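Local coordinates for protein ComZ (Thermus thermophilus, PDB 6QVI) that probably acts as a DNA receptor at the pilus tip in natural transformation, joining a pseudopilin-like domain to a beta-solenoid domain, at residues N384-R390 and N416-D422; K462-G468 and K491-I497; N196-Y202 and L427-H431; A432-V436 and A450-A454. All coordinates share one frame; numbering follows the deposited sequence.

How the contacts relate
Three of the four contacts join parallel strands, and the fourth joins two loops. Contacts 1 and 2 lie on the same side of the beta-solenoid: Leu419 is hydrogen-bonded to His447 at the start of strand 447-449, which in turn pairs with strand 465-467. Contact 4 belongs to a different face, reached after the corner at Ala450, and its touching residues are all buried; accordingly its chemistry is backbone bonds and apolar groups. Contact 2 is also largely buried but has lysines at one end. Contacts 1 and 3 are only partly buried; they meet through Arg197, which forms a salt bridge with Asp388. Contact 3 closes the longest loop in sequence, and contact 1 is nested inside it.

Contact 1: N384-R390 and N416-D422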
loop_
_atom_site.group_PDB
_atom_site.type_symbol
_atom_site.label_atom_id
_atom_site.label_comp_id
_atom_site.label_asym_id
_atom_site.label_seq_id
_atom_site.Cartn_x
_atom_site.Cartn_y
_atom_site.Cartn_z
ATOM N N ASN A 384 -20.012 8.200 18.109
ATOM C CA ASN A 384 -20.969 7.326 18.746
ATOM C C ASN A 384 -22.222 7.100 17.926
ATOM O O ASN A 384 -23.103 6.371 18.380
ATOM C CB ASN A 384 -21.337 7.893 20.109
ATOM C CG ASN A 384 -21.666 6.824 21.103
ATOM O OD1 ASN A 384 -21.400 6.958 22.295
ATOM N ND2 ASN A 384 -22.278 5.747 20.621
ATOM N N ARG A 385 -22.305 7.628 16.711
ATOM C CA ARG A 385 -23.502 7.412 15.911
ATOM C C ARG A 385 -23.096 7.323 14.449
ATOM O O ARG A 385 -22.043 7.841 14.064
ATOM C CB ARG A 385 -24.537 8.531 16.126
ATOM C CG ARG A 385 -24.915 8.731 17.593
ATOM C CD ARG A 385 -26.405 8.938 17.812
ATOM N NE ARG A 385 -27.026 9.614 16.689
ATOM C CZ ARG A 385 -28.311 9.495 16.391
ATOM N NH1 ARG A 385 -29.089 8.721 17.137
ATOM N NH2 ARG A 385 -28.813 10.134 15.344
ATOM N N PRO A 386 -23.896 6.651 13.612
ATOM C CA PRO A 386 -23.611 6.592 12.173
ATOM C C PRO A 386 -23.384 7.975 11.579
ATOM O O PRO A 386 -24.080 8.942 11.920
ATOM C CB PRO A 386 -24.867 5.938 11.595
ATOM C CG PRO A 386 -25.346 5.055 12.679
ATOM C CD PRO A 386 -25.004 5.748 13.984
ATOM N N VAL A 387 -22.376 8.072 10.738
ATOM C CA VAL A 387 -21.993 9.348 10.220
ATOM C C VAL A 387 -21.388 9.240 8.849
ATOM O O VAL A 387 -20.636 8.356 8.575
ATOM C CB VAL A 387 -20.982 9.937 11.205
ATOM C CG1 VAL A 387 -20.027 8.866 11.642
ATOM C CG2 VAL A 387 -20.238 11.123 10.653
ATOM N N ASP A 388 -21.767 10.151 7.983
ATOM C CA ASP A 388 -21.291 10.224 6.637
ATOM C C ASP A 388 -20.138 11.170 6.657
ATOM O O ASP A 388 -20.164 12.140 7.392
ATOM C CB ASP A 388 -22.355 10.841 5.760
ATOM C CG ASP A 388 -23.050 9.844 4.911
ATOM O OD1 ASP A 388 -23.213 8.697 5.355
ATOM O OD2 ASP A 388 -23.452 10.221 3.805
ATOM N N TYR A 389 -19.127 10.934 5.847
ATOM C CA TYR A 389 -18.033 11.862 5.881
ATOM C C TYR A 389 -17.788 12.476 4.560
ATOM O O TYR A 389 -18.251 11.990 3.571
ATOM C CB TYR A 389 -16.780 11.238 6.458
ATOM C CG TYR A 389 -16.072 10.236 5.601
ATOM C CD1 TYR A 389 -15.482 10.598 4.425
ATOM C CD2 TYR A 389 -15.961 8.931 6.006
ATOM C CE1 TYR A 389 -14.817 9.676 3.661
ATOM C CE2 TYR A 389 -15.302 8.004 5.250
ATOM C CZ TYR A 389 -14.733 8.387 4.083
ATOM O OH TYR A 389 -14.075 7.460 3.343
ATOM N N ARG A 390 -17.102 13.598 4.584
ATOM C CA ARG A 390 -16.730 14.320 3.402
ATOM C C ARG A 390 -15.373 14.845 3.749
ATOM O O ARG A 390 -15.203 15.415 4.802
ATOM C CB ARG A 390 -17.655 15.496 3.176
ATOM C CG ARG A 390 -19.094 15.138 2.887
ATOM C CD ARG A 390 -19.992 16.350 3.058
ATOM N NE ARG A 390 -20.238 17.057 1.812
ATOM C CZ ARG A 390 -21.441 17.430 1.412
ATOM N NH1 ARG A 390 -22.487 17.165 2.166
ATOM N NH2 ARG A 390 -21.598 18.067 0.265
ATOM N N ASN A 416 -18.339 3.628 16.813
ATOM C CA ASN A 416 -19.380 2.725 17.284
ATOM C C ASN A 416 -20.586 2.664 16.365
ATOM O O ASN A 416 -21.365 1.709 16.455
ATOM C CB ASN A 416 -19.849 3.117 18.691
ATOM C CG ASN A 416 -18.694 3.263 19.667
ATOM O OD1 ASN A 416 -17.725 2.498 19.608
ATOM N ND2 ASN A 416 -18.812 4.203 20.602
ATOM N N GLY A 417 -20.720 3.624 15.455
ATOM C CA GLY A 417 -21.717 3.593 14.415
ATOM C C GLY A 417 -21.045 3.398 13.067
ATOM O O GLY A 417 -19.839 3.212 12.960
ATOM N N ASN A 418 -21.870 3.400 12.030
ATOM C CA ASN A 418 -21.338 3.269 10.688
ATOM C C ASN A 418 -20.569 4.532 10.312
ATOM O O ASN A 418 -20.840 5.631 10.813
ATOM C CB ASN A 418 -22.472 3.030 9.702
ATOM C CG ASN A 418 -23.040 1.642 9.808
ATOM O OD1 ASN A 418 -22.458 0.768 10.451
ATOM N ND2 ASN A 418 -24.206 1.437 9.208
ATOM N N LEU A 419 -19.589 4.363 9.429
ATOM C CA LEU A 419 -18.686 5.451 9.055
ATOM C C LEU A 419 -18.428 5.307 7.559
ATOM O O LEU A 419 -17.531 4.565 7.148
ATOM C CB LEU A 419 -17.393 5.385 9.845
ATOM C CG LEU A 419 -16.357 6.419 9.428
ATOM C CD1 LEU A 419 -17.002 7.809 9.385
ATOM C CD2 LEU A 419 -15.131 6.392 10.322
ATOM N N LEU A 420 -19.208 6.010 6.749
ATOM C CA LEU A 420 -19.085 5.908 5.304
ATOM C C LEU A 420 -18.819 7.264 4.676
ATOM O O LEU A 420 -19.122 8.307 5.265
ATOM C CB LEU A 420 -20.343 5.289 4.672
ATOM C CG LEU A 420 -20.695 3.822 4.958
ATOM C CD1 LEU A 420 -19.439 2.964 4.971
ATOM C CD2 LEU A 420 -21.451 3.653 6.257
ATOM N N PRO A 421 -18.348 7.273 3.454
ATOM C CA PRO A 421 -18.191 8.567 2.813
ATOM C C PRO A 421 -19.537 8.980 2.300
ATOM O O PRO A 421 -20.357 8.144 1.994
ATOM C CB PRO A 421 -17.291 8.267 1.634
ATOM C CG PRO A 421 -17.490 6.835 1.368
ATOM C CD PRO A 421 -17.732 6.194 2.687
ATOM N N ASP A 422 -19.782 10.271 2.200
ATOM C CA ASP A 422 -21.065 10.710 1.700
ATOM C C ASP A 422 -21.089 10.603 0.204
ATOM O O ASP A 422 -20.310 11.242 -0.489
ATOM C CB ASP A 422 -21.378 12.147 2.079
ATOM C CG ASP A 422 -22.238 12.821 1.050
ATOM O OD1 ASP A 422 -23.225 12.211 0.600
ATOM O OD2 ASP A 422 -21.915 13.946 0.664
#
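The Tyr389 ring has Pro421 over one face and Leu419 at its edge. Pro421 CA stands 3.5 Å from the ring centroid, 6° off the normal, a CH-pi contact, while Leu419 CD1 reaches Tyr389 CD2 in the ring plane at 3.7 Å. Pro421 runs alongside the tyrosine because Tyr389 CG lies between its own backbone N and carbonyl carbon (chi1 72°), which keeps the ring beside the neighbouring strand; its hydroxyl is bonded to Met449 O. The other flat group, the Arg390 guanidinium, carries Asp422 OD2 over one face, toward its rim. Arg390 NH1 is 3.6 Å from Asp422 OD2, but no N-H points at the oxygen, so the attraction is one of charge alone. Thr424 and the backbone N of Phe425 hold that carboxylate by hydrogen bonds.

Between the two layers of side chains runs a parallel backbone pairing. Val387 N donates to Asn418 O (2.9 Å) and Val387 O accepts from Leu420 N; Tyr389 N then donates to Leu420 O (2.7 Å) and Tyr389 O accepts from Asp422 N. Although the short strand axes diverge by 39°, this is the parallel pairing of adjacent coils characteristic of a beta-solenoid.

Contact 2: K462-G468 and K491-I497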
loop_
_atom_site.group_PDB
_atom_site.type_symbol
_atom_site.label_atom_id
_atom_site.label_comp_id
_atom_site.label_asym_id
_atom_site.label_seq_id
_atom_site.Cartn_x
_atom_site.Cartn_y
_atom_site.Cartn_z
ATOM N N LYS A 462 -17.340 -9.397 16.046
ATOM C CA LYS A 462 -17.896 -10.337 15.076
ATOM C C LYS A 462 -19.041 -9.697 14.293
ATOM O O LYS A 462 -19.914 -9.050 14.871
ATOM C CB LYS A 462 -18.427 -11.584 15.795
ATOM C CG LYS A 462 -17.698 -11.984 17.064
ATOM C CD LYS A 462 -18.569 -12.942 17.928
ATOM C CE LYS A 462 -17.727 -14.069 18.575
ATOM N NZ LYS A 462 -18.487 -15.323 18.828
ATOM N N GLY A 463 -19.031 -9.862 12.980
ATOM C CA GLY A 463 -20.136 -9.420 12.146
ATOM C C GLY A 463 -19.912 -8.119 11.423
ATOM O O GLY A 463 -20.611 -7.840 10.437
ATOM N N ASN A 464 -18.993 -7.309 11.911
ATOM C CA ASN A 464 -18.708 -6.005 11.348
ATOM C C ASN A 464 -17.567 -6.124 10.369
ATOM O O ASN A 464 -16.658 -6.939 10.547
ATOM C CB ASN A 464 -18.378 -5.046 12.495
ATOM C CG ASN A 464 -19.482 -5.069 13.554
ATOM O OD1 ASN A 464 -19.739 -6.110 14.140
ATOM N ND2 ASN A 464 -20.073 -3.943 13.831
ATOM N N VAL A 465 -17.626 -5.321 9.324
ATOM C CA VAL A 465 -16.655 -5.383 8.247
ATOM C C VAL A 465 -16.037 -4.005 8.058
ATOM O O VAL A 465 -16.720 -2.979 8.147
ATOM C CB VAL A 465 -17.293 -5.964 6.953
ATOM C CG1 VAL A 465 -18.442 -5.134 6.478
ATOM C CG2 VAL A 465 -16.263 -6.112 5.842
ATOM N N LEU A 466 -14.728 -3.984 7.841
ATOM C CA LEU A 466 -13.992 -2.756 7.584
ATOM C C LEU A 466 -13.459 -2.812 6.170
ATOM O O LEU A 466 -12.810 -3.795 5.784
ATOM C CB LEU A 466 -12.848 -2.571 8.571
ATOM C CG LEU A 466 -11.906 -1.436 8.231
ATOM C CD1 LEU A 466 -12.658 -0.102 8.199
ATOM C CD2 LEU A 466 -10.907 -1.441 9.296
ATOM N N PHE A 467 -13.788 -1.796 5.389
ATOM C CA PHE A 467 -13.295 -1.674 4.032
ATOM C C PHE A 467 -12.213 -0.618 3.991
ATOM O O PHE A 467 -12.391 0.478 4.533
ATOM C CB PHE A 467 -14.420 -1.318 3.069
ATOM C CG PHE A 467 -15.649 -2.162 3.234
ATOM C CD1 PHE A 467 -15.942 -3.169 2.328
ATOM C CD2 PHE A 467 -16.541 -1.921 4.263
ATOM C CE1 PHE A 467 -17.090 -3.942 2.463
ATOM C CE2 PHE A 467 -17.699 -2.691 4.398
ATOM C CZ PHE A 467 -17.969 -3.698 3.492
ATOM N N GLY A 468 -11.120 -0.929 3.317
ATOM C CA GLY A 468 -9.962 -0.070 3.374
ATOM C C GLY A 468 -8.763 -0.944 3.673
ATOM O O GLY A 468 -8.330 -1.687 2.790
ATOM N N LYS A 491 -16.277 -14.614 13.530
ATOM C CA LYS A 491 -15.469 -13.977 12.509
ATOM C C LYS A 491 -15.876 -12.525 12.322
ATOM O O LYS A 491 -17.065 -12.217 12.166
ATOM C CB LYS A 491 -15.631 -14.748 11.189
ATOM C CG LYS A 491 -15.202 -16.219 11.323
ATOM C CD LYS A 491 -15.323 -17.032 10.023
ATOM C CE LYS A 491 -14.617 -18.398 10.102
ATOM N NZ LYS A 491 -14.601 -19.086 8.771
ATOM N N ALA A 492 -14.883 -11.646 12.332
ATOM C CA ALA A 492 -14.974 -10.318 11.756
ATOM C C ALA A 492 -14.303 -10.347 10.389
ATOM O O ALA A 492 -13.603 -11.300 10.052
ATOM C CB ALA A 492 -14.322 -9.285 12.663
ATOM N N GLU A 493 -14.536 -9.313 9.576
ATOM C CA GLU A 493 -14.033 -9.345 8.208
ATOM C C GLU A 493 -13.403 -8.019 7.796
ATOM O O GLU A 493 -13.878 -6.944 8.162
ATOM C CB GLU A 493 -15.154 -9.789 7.234
ATOM C CG GLU A 493 -14.948 -9.354 5.774
ATOM C CD GLU A 493 -15.954 -9.956 4.796
ATOM O OE1 GLU A 493 -16.785 -10.803 5.190
ATOM O OE2 GLU A 493 -15.855 -9.632 3.599
ATOM N N VAL A 494 -12.333 -8.098 7.013
ATOM C CA VAL A 494 -11.666 -6.920 6.490
ATOM C C VAL A 494 -11.610 -7.059 4.981
ATOM O O VAL A 494 -11.186 -8.097 4.461
ATOM C CB VAL A 494 -10.243 -6.714 7.055
ATOM C CG1 VAL A 494 -9.666 -5.375 6.548
ATOM C CG2 VAL A 494 -10.207 -6.786 8.594
ATOM N N VAL A 495 -11.993 -6.005 4.276
ATOM C CA VAL A 495 -12.052 -6.055 2.833
ATOM C C VAL A 495 -11.069 -5.038 2.298
ATOM O O VAL A 495 -11.250 -3.827 2.475
ATOM C CB VAL A 495 -13.469 -5.792 2.326
ATOM C CG1 VAL A 495 -13.509 -5.772 0.805
ATOM C CG2 VAL A 495 -14.389 -6.880 2.884
ATOM N N TYR A 496 -10.006 -5.526 1.675
ATOM C CA TYR A 496 -8.994 -4.613 1.193
ATOM C C TYR A 496 -9.505 -3.923 -0.057
ATOM O O TYR A 496 -9.842 -4.577 -1.047
ATOM C CB TYR A 496 -7.685 -5.340 0.941
ATOM C CG TYR A 496 -6.688 -4.461 0.229
ATOM C CD1 TYR A 496 -5.868 -4.975 -0.748
ATOM C CD2 TYR A 496 -6.503 -3.133 0.603
ATOM C CE1 TYR A 496 -4.949 -4.188 -1.376
ATOM C CE2 TYR A 496 -5.575 -2.326 -0.041
ATOM C CZ TYR A 496 -4.801 -2.864 -1.025
ATOM O OH TYR A 496 -3.877 -2.075 -1.674
ATOM N N ILE A 497 -9.531 -2.598 -0.025
ATOM C CA ILE A 497 -9.896 -1.799 -1.179
ATOM C C ILE A 497 -8.726 -0.874 -1.482
ATOM O O ILE A 497 -8.445 0.060 -0.722
ATOM C CB ILE A 497 -11.173 -0.995 -0.936
ATOM C CG1 ILE A 497 -12.343 -1.922 -0.681
ATOM C CG2 ILE A 497 -11.478 -0.093 -2.114
ATOM C CD1 ILE A 497 -13.676 -1.185 -0.570
#
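Two neighbouring coils of the beta-solenoid meet here through parallel strands 465-467 and 491-496, with Val465 beside Glu493, Leu466 beside Val494 and Phe467 beside Val495. Their axes are only 12° apart, and regular backbone bonds follow. Leu466 is gripped through both its backbone polar atoms, each turned to strand 491-496: its N donates to Glu493 O, and its O accepts from Val495 N at 2.8 Å with an N-H...O angle of 172°. Gly468 does the same two residues on, its N bonded to Val495 O (3.0 Å) and its O taken by Ile497 N, which approaches on a lone pair. The same Gly468 O lies at the edge of the Tyr496 ring, in its plane. At the other end Gly463 N donates to Lys491 O.

The side chains of Val465, Phe467, Glu493 and Val495 gather on one face around a single methyl. Val465 CG2, placed opposite the backbone N, meets Glu493 CG at 3.5 Å and Val495 CG2 at 3.6 Å, and also lies over one face of the Phe467 ring, toward its rim. Phe467 runs alongside Val495, CD1 to CB 3.6 Å, while Ile497 CD1 comes up against Phe467 CB at 3.7 Å. The carboxylate of Glu493, at the end of an extended chain, is bonded to the Tyr191 hydroxyl.

Tyr191 also meets Phe467 edge-to-face, so a loop overlies this side. Leu466, on the reverse, packs against Val448 and Phe458. Strand 465-467 is flanked by strand 447-449, and strand 491-496 by strand 153-157.

Contact 3: N196-Y202 and L427-H431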
loop_
_atom_site.group_PDB
_atom_site.type_symbol
_atom_site.label_atom_id
_atom_site.label_comp_id
_atom_site.label_asym_id
_atom_site.label_seq_id
_atom_site.Cartn_x
_atom_site.Cartn_y
_atom_site.Cartn_z
ATOM N N ASN A 196 -23.405 1.641 -2.902
ATOM C CA ASN A 196 -23.521 2.916 -3.567
ATOM C C ASN A 196 -22.526 3.918 -2.988
ATOM O O ASN A 196 -22.631 5.110 -3.275
ATOM C CB ASN A 196 -24.939 3.464 -3.493
ATOM C CG ASN A 196 -25.706 3.212 -4.812
ATOM O OD1 ASN A 196 -25.264 3.513 -5.940
ATOM N ND2 ASN A 196 -26.947 2.731 -4.630
ATOM N N ARG A 197 -21.669 3.465 -2.058
ATOM C CA ARG A 197 -20.519 4.227 -1.537
ATOM C C ARG A 197 -19.228 4.043 -2.360
ATOM O O ARG A 197 -18.239 4.742 -2.100
ATOM C CB ARG A 197 -20.254 3.841 -0.090
ATOM C CG ARG A 197 -21.528 3.750 0.758
ATOM C CD ARG A 197 -22.401 4.967 0.536
ATOM N NE ARG A 197 -22.348 5.950 1.594
ATOM C CZ ARG A 197 -23.231 5.996 2.580
ATOM N NH1 ARG A 197 -24.211 5.106 2.658
ATOM N NH2 ARG A 197 -23.124 6.916 3.506
ATOM N N VAL A 198 -19.165 3.047 -3.269
ATOM C CA VAL A 198 -17.946 2.708 -4.008
ATOM C C VAL A 198 -18.135 2.948 -5.502
ATOM O O VAL A 198 -19.236 2.809 -6.050
ATOM C CB VAL A 198 -17.514 1.258 -3.711
ATOM C CG1 VAL A 198 -17.552 1.000 -2.234
ATOM C CG2 VAL A 198 -18.393 0.256 -4.423
ATOM N N GLU A 199 -17.028 3.322 -6.145
ATOM C CA GLU A 199 -16.954 3.522 -7.590
ATOM C C GLU A 199 -17.278 2.237 -8.354
ATOM O O GLU A 199 -16.908 1.146 -7.912
ATOM C CB GLU A 199 -15.553 3.999 -7.986
ATOM C CG GLU A 199 -15.190 5.390 -7.506
ATOM C CD GLU A 199 -15.637 6.462 -8.483
ATOM O OE1 GLU A 199 -16.425 7.341 -8.072
ATOM O OE2 GLU A 199 -15.192 6.426 -9.655
ATOM N N PRO A 200 -17.997 2.332 -9.504
ATOM C CA PRO A 200 -18.302 1.137 -10.322
ATOM C C PRO A 200 -17.135 0.186 -10.561
ATOM O O PRO A 200 -17.244 -1.017 -10.306
ATOM C CB PRO A 200 -18.784 1.744 -11.642
ATOM C CG PRO A 200 -19.366 3.067 -11.260
ATOM C CD PRO A 200 -18.618 3.558 -10.043
ATOM N N SER A 201 -16.013 0.700 -11.069
ATOM C CA SER A 201 -14.862 -0.150 -11.358
ATOM C C SER A 201 -14.318 -0.841 -10.120
ATOM O O SER A 201 -13.448 -1.714 -10.245
ATOM C CB SER A 201 -13.740 0.670 -11.999
ATOM O OG SER A 201 -12.479 0.051 -11.793
ATOM N N TYR A 202 -14.817 -0.495 -8.935
ATOM C CA TYR A 202 -14.285 -1.023 -7.690
ATOM C C TYR A 202 -15.285 -1.889 -6.938
ATOM O O TYR A 202 -14.985 -2.308 -5.812
ATOM C CB TYR A 202 -13.818 0.139 -6.796
ATOM C CG TYR A 202 -12.537 0.792 -7.286
ATOM C CD1 TYR A 202 -12.593 1.847 -8.191
ATOM C CD2 TYR A 202 -11.283 0.354 -6.866
ATOM C CE1 TYR A 202 -11.453 2.455 -8.659
ATOM C CE2 TYR A 202 -10.125 0.961 -7.332
ATOM C CZ TYR A 202 -10.223 2.015 -8.230
ATOM O OH TYR A 202 -9.099 2.639 -8.714
ATOM N N LEU A 427 -17.079 9.306 -4.080
ATOM C CA LEU A 427 -17.249 7.878 -3.843
ATOM C C LEU A 427 -15.899 7.202 -3.642
ATOM O O LEU A 427 -14.882 7.613 -4.213
ATOM C CB LEU A 427 -18.023 7.231 -5.006
ATOM C CG LEU A 427 -19.537 7.488 -5.001
ATOM C CD1 LEU A 427 -20.157 7.672 -6.448
ATOM C CD2 LEU A 427 -20.202 6.393 -4.223
ATOM N N PHE A 428 -15.914 6.157 -2.821
ATOM C CA PHE A 428 -14.714 5.396 -2.523
ATOM C C PHE A 428 -14.231 4.657 -3.769
ATOM O O PHE A 428 -15.038 4.068 -4.497
ATOM C CB PHE A 428 -15.009 4.380 -1.430
ATOM C CG PHE A 428 -13.886 4.179 -0.465
ATOM C CD1 PHE A 428 -13.471 5.213 0.354
ATOM C CD2 PHE A 428 -13.223 2.964 -0.396
ATOM C CE1 PHE A 428 -12.430 5.037 1.251
ATOM C CE2 PHE A 428 -12.175 2.782 0.493
ATOM C CZ PHE A 428 -11.781 3.828 1.323
ATOM N N PRO A 429 -12.918 4.620 -4.014
ATOM C CA PRO A 429 -11.930 5.226 -3.129
ATOM C C PRO A 429 -11.430 6.566 -3.644
ATOM O O PRO A 429 -10.284 6.920 -3.374
ATOM C CB PRO A 429 -10.798 4.203 -3.128
ATOM C CG PRO A 429 -10.889 3.554 -4.507
ATOM C CD PRO A 429 -12.261 3.876 -5.099
ATOM N N ASN A 430 -12.274 7.249 -4.377
ATOM C CA ASN A 430 -11.891 8.548 -4.787
ATOM C C ASN A 430 -12.353 9.483 -3.684
ATOM O O ASN A 430 -12.361 10.659 -3.925
ATOM C CB ASN A 430 -12.595 8.919 -6.067
ATOM C CG ASN A 430 -12.032 8.201 -7.262
ATOM O OD1 ASN A 430 -11.190 7.333 -7.126
ATOM N ND2 ASN A 430 -12.496 8.563 -8.443
ATOM N N HIS A 431 -12.593 9.021 -2.477
ATOM C CA HIS A 431 -13.014 9.896 -1.425
ATOM C C HIS A 431 -12.781 9.114 -0.188
ATOM O O HIS A 431 -13.558 8.259 0.144
ATOM C CB HIS A 431 -14.482 10.142 -1.570
ATOM C CG HIS A 431 -15.052 10.968 -0.483
ATOM N ND1 HIS A 431 -16.390 10.956 -0.180
ATOM C CD2 HIS A 431 -14.474 11.831 0.377
ATOM C CE1 HIS A 431 -16.612 11.783 0.820
ATOM N NE2 HIS A 431 -15.467 12.321 1.178
#
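Val198 and Phe428 lie opposite each other in a single beta bridge, which supplies both backbone hydrogen bonds of the contact. Phe428 N donates to Arg197 O at 2.8 Å, in the carbonyl plane, and Phe428 O accepts from Glu199 N at 2.7 Å with an N-H...O angle of 165°. Both polar backbone atoms of Phe428 are therefore used, and Val198 CA adds a CA-H...O contact to the same Phe428 O.

Each loop also satisfies itself: Tyr202 N donates to Glu199 O (2.8 Å), and Asn430 N makes a weak bond to Leu427 O. The Glu199 chain bends at its second torsion (chi2 -87°), laying its carboxylate against the Asn430 amide with the two planes 21° apart. They are stacked rather than bonded, Glu199 OE2 staying 3.6 Å from Asn430 ND2. Arg197 looks elsewhere for its partners, a salt bridge to Asp388 and a bond from NE to Pro421 O. His431, in turn, is bonded through ND1 to Gly426 O and through NE2 to the backbone of Ala391.

Pro429, whose preceding peptide bond is cis, adds an apolar contact. Its CD sits 3.7 Å from the centroid of the Tyr202 ring, over the face, in a CH-pi contact. An isolated beta bridge between two irregular loops, finished by a proline-aromatic contact, here fastens two connections far apart in sequence to each other beside the solenoid strands.

Contact 4: A432-V436 and A450-A454; sequences ALGFV and APVYA
Tyr453 N donates to Phe435 O at 2.7 Å, nearly end-on to the carbonyl and almost straight at 169°. The same oxygen receives a CA-H...O contact from Val452, so it faces strand 451-454 with two partners. Pro451 O is treated alike from the other strand: Phe435 N donates to it at 3.1 Å, and Gly434 CA approaches it to 3.4 Å. These two bonds fix a parallel register in which Phe435 pairs with Val452 and Val436 with Tyr453, the strand axes being only 6° apart.

Side chains divide between the two faces of the pair. On one, the Phe435 ring turns its edge to Ala450, CD2 lying 3.9 Å from Ala450 CB, and Phe435 CB meets Val452 CG2 at 4.2 Å. On the other, Val436 CG1, directed opposite to the backbone N (chi1 179°), reaches Tyr453 CD1 at 3.7 Å, the two side chains crossing obliquely. Ala432 CB makes a looser approach to Pro451 CD.

The surroundings show which face looks inward. Phe435 packs on Leu401 and on Leu419 of another solenoid face, and Val452 on Ile441, so theirs is the interior. Val436 and Tyr453 are covered from outside by Leu508 and Leu279 of loops and by Trp294 at the start of helix 294-301, which meets the Tyr453 ring edge-to-face. Within the face, strand 398-406 flanks strand 432-437, and strand 469-472 follows beyond strand 451-454. At the corner, Ala450 is tied by a backbone hydrogen bond to Phe467 in the next coil.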
loop_
_atom_site.group_PDB
_atom_site.type_symbol
_atom_site.label_atom_id
_atom_site.label_comp_id
_atom_site.label_asym_id
_atom_site.label_seq_id
_atom_site.Cartn_x
_atom_site.Cartn_y
_atom_site.Cartn_z
ATOM N N ALA A 432 -11.708 9.408 0.512
ATOM C CA ALA A 432 -11.383 8.638 1.681
ATOM C C ALA A 432 -10.960 9.435 2.876
ATOM O O ALA A 432 -10.310 10.442 2.766
ATOM C CB ALA A 432 -10.278 7.684 1.322
ATOM N N LEU A 433 -11.325 8.941 4.037
ATOM C CA LEU A 433 -10.927 9.573 5.288
ATOM C C LEU A 433 -10.079 8.568 6.039
ATOM O O LEU A 433 -10.500 7.426 6.250
ATOM C CB LEU A 433 -12.139 9.982 6.124
ATOM C CG LEU A 433 -11.789 10.593 7.474
ATOM C CD1 LEU A 433 -10.916 11.802 7.244
ATOM C CD2 LEU A 433 -13.062 10.953 8.246
ATOM N N GLY A 434 -8.876 8.972 6.402
ATOM C CA GLY A 434 -7.954 8.087 7.073
ATOM C C GLY A 434 -7.897 8.357 8.560
ATOM O O GLY A 434 -8.122 9.476 9.016
ATOM N N PHE A 435 -7.522 7.332 9.316
ATOM C CA PHE A 435 -7.462 7.461 10.764
ATOM C C PHE A 435 -6.130 6.940 11.264
ATOM O O PHE A 435 -5.799 5.764 11.059
ATOM C CB PHE A 435 -8.619 6.715 11.411
ATOM C CG PHE A 435 -9.939 7.363 11.151
ATOM C CD1 PHE A 435 -10.463 8.277 12.057
ATOM C CD2 PHE A 435 -10.632 7.108 9.969
ATOM C CE1 PHE A 435 -11.658 8.897 11.813
ATOM C CE2 PHE A 435 -11.828 7.729 9.724
ATOM C CZ PHE A 435 -12.348 8.625 10.653
ATOM N N VAL A 436 -5.392 7.801 11.951
ATOM C CA VAL A 436 -4.173 7.409 12.636
ATOM C C VAL A 436 -4.492 7.464 14.117
ATOM O O VAL A 436 -4.945 8.497 14.621
ATOM C CB VAL A 436 -2.985 8.315 12.270
ATOM C CG1 VAL A 436 -1.719 7.908 13.021
ATOM C CG2 VAL A 436 -2.744 8.263 10.770
ATOM N N ALA A 450 -12.642 3.129 5.525
ATOM C CA ALA A 450 -11.539 4.037 5.764
ATOM C C ALA A 450 -10.238 3.255 5.855
ATOM O O ALA A 450 -10.238 2.133 6.368
ATOM C CB ALA A 450 -11.791 4.805 7.063
ATOM N N PRO A 451 -9.110 3.798 5.400
ATOM C CA PRO A 451 -7.825 3.178 5.735
ATOM C C PRO A 451 -7.492 3.600 7.158
ATOM O O PRO A 451 -7.717 4.752 7.543
ATOM C CB PRO A 451 -6.851 3.774 4.721
ATOM C CG PRO A 451 -7.407 5.118 4.456
ATOM C CD PRO A 451 -8.933 4.998 4.565
ATOM N N VAL A 452 -7.048 2.640 7.958
ATOM C CA VAL A 452 -6.886 2.821 9.385
ATOM C C VAL A 452 -5.490 2.408 9.847
ATOM O O VAL A 452 -4.997 1.336 9.474
ATOM C CB VAL A 452 -7.986 1.997 10.075
ATOM C CG1 VAL A 452 -7.565 1.577 11.463
ATOM C CG2 VAL A 452 -9.322 2.774 10.050
ATOM N N TYR A 453 -4.891 3.213 10.730
ATOM C CA TYR A 453 -3.653 2.867 11.438
ATOM C C TYR A 453 -3.874 2.916 12.946
ATOM O O TYR A 453 -4.245 3.966 13.491
ATOM C CB TYR A 453 -2.503 3.824 11.130
ATOM C CG TYR A 453 -1.272 3.572 11.984
ATOM C CD1 TYR A 453 -1.075 4.281 13.148
ATOM C CD2 TYR A 453 -0.363 2.557 11.684
ATOM C CE1 TYR A 453 0.014 4.064 13.952
ATOM C CE2 TYR A 453 0.746 2.332 12.486
ATOM C CZ TYR A 453 0.914 3.105 13.631
ATOM O OH TYR A 453 1.979 2.950 14.496
ATOM N N ALA A 454 -3.517 1.831 13.620
ATOM C CA ALA A 454 -3.535 1.755 15.074
ATOM C C ALA A 454 -2.147 1.360 15.558
ATOM O O ALA A 454 -1.720 0.214 15.365
ATOM C CB ALA A 454 -4.581 0.754 15.567
#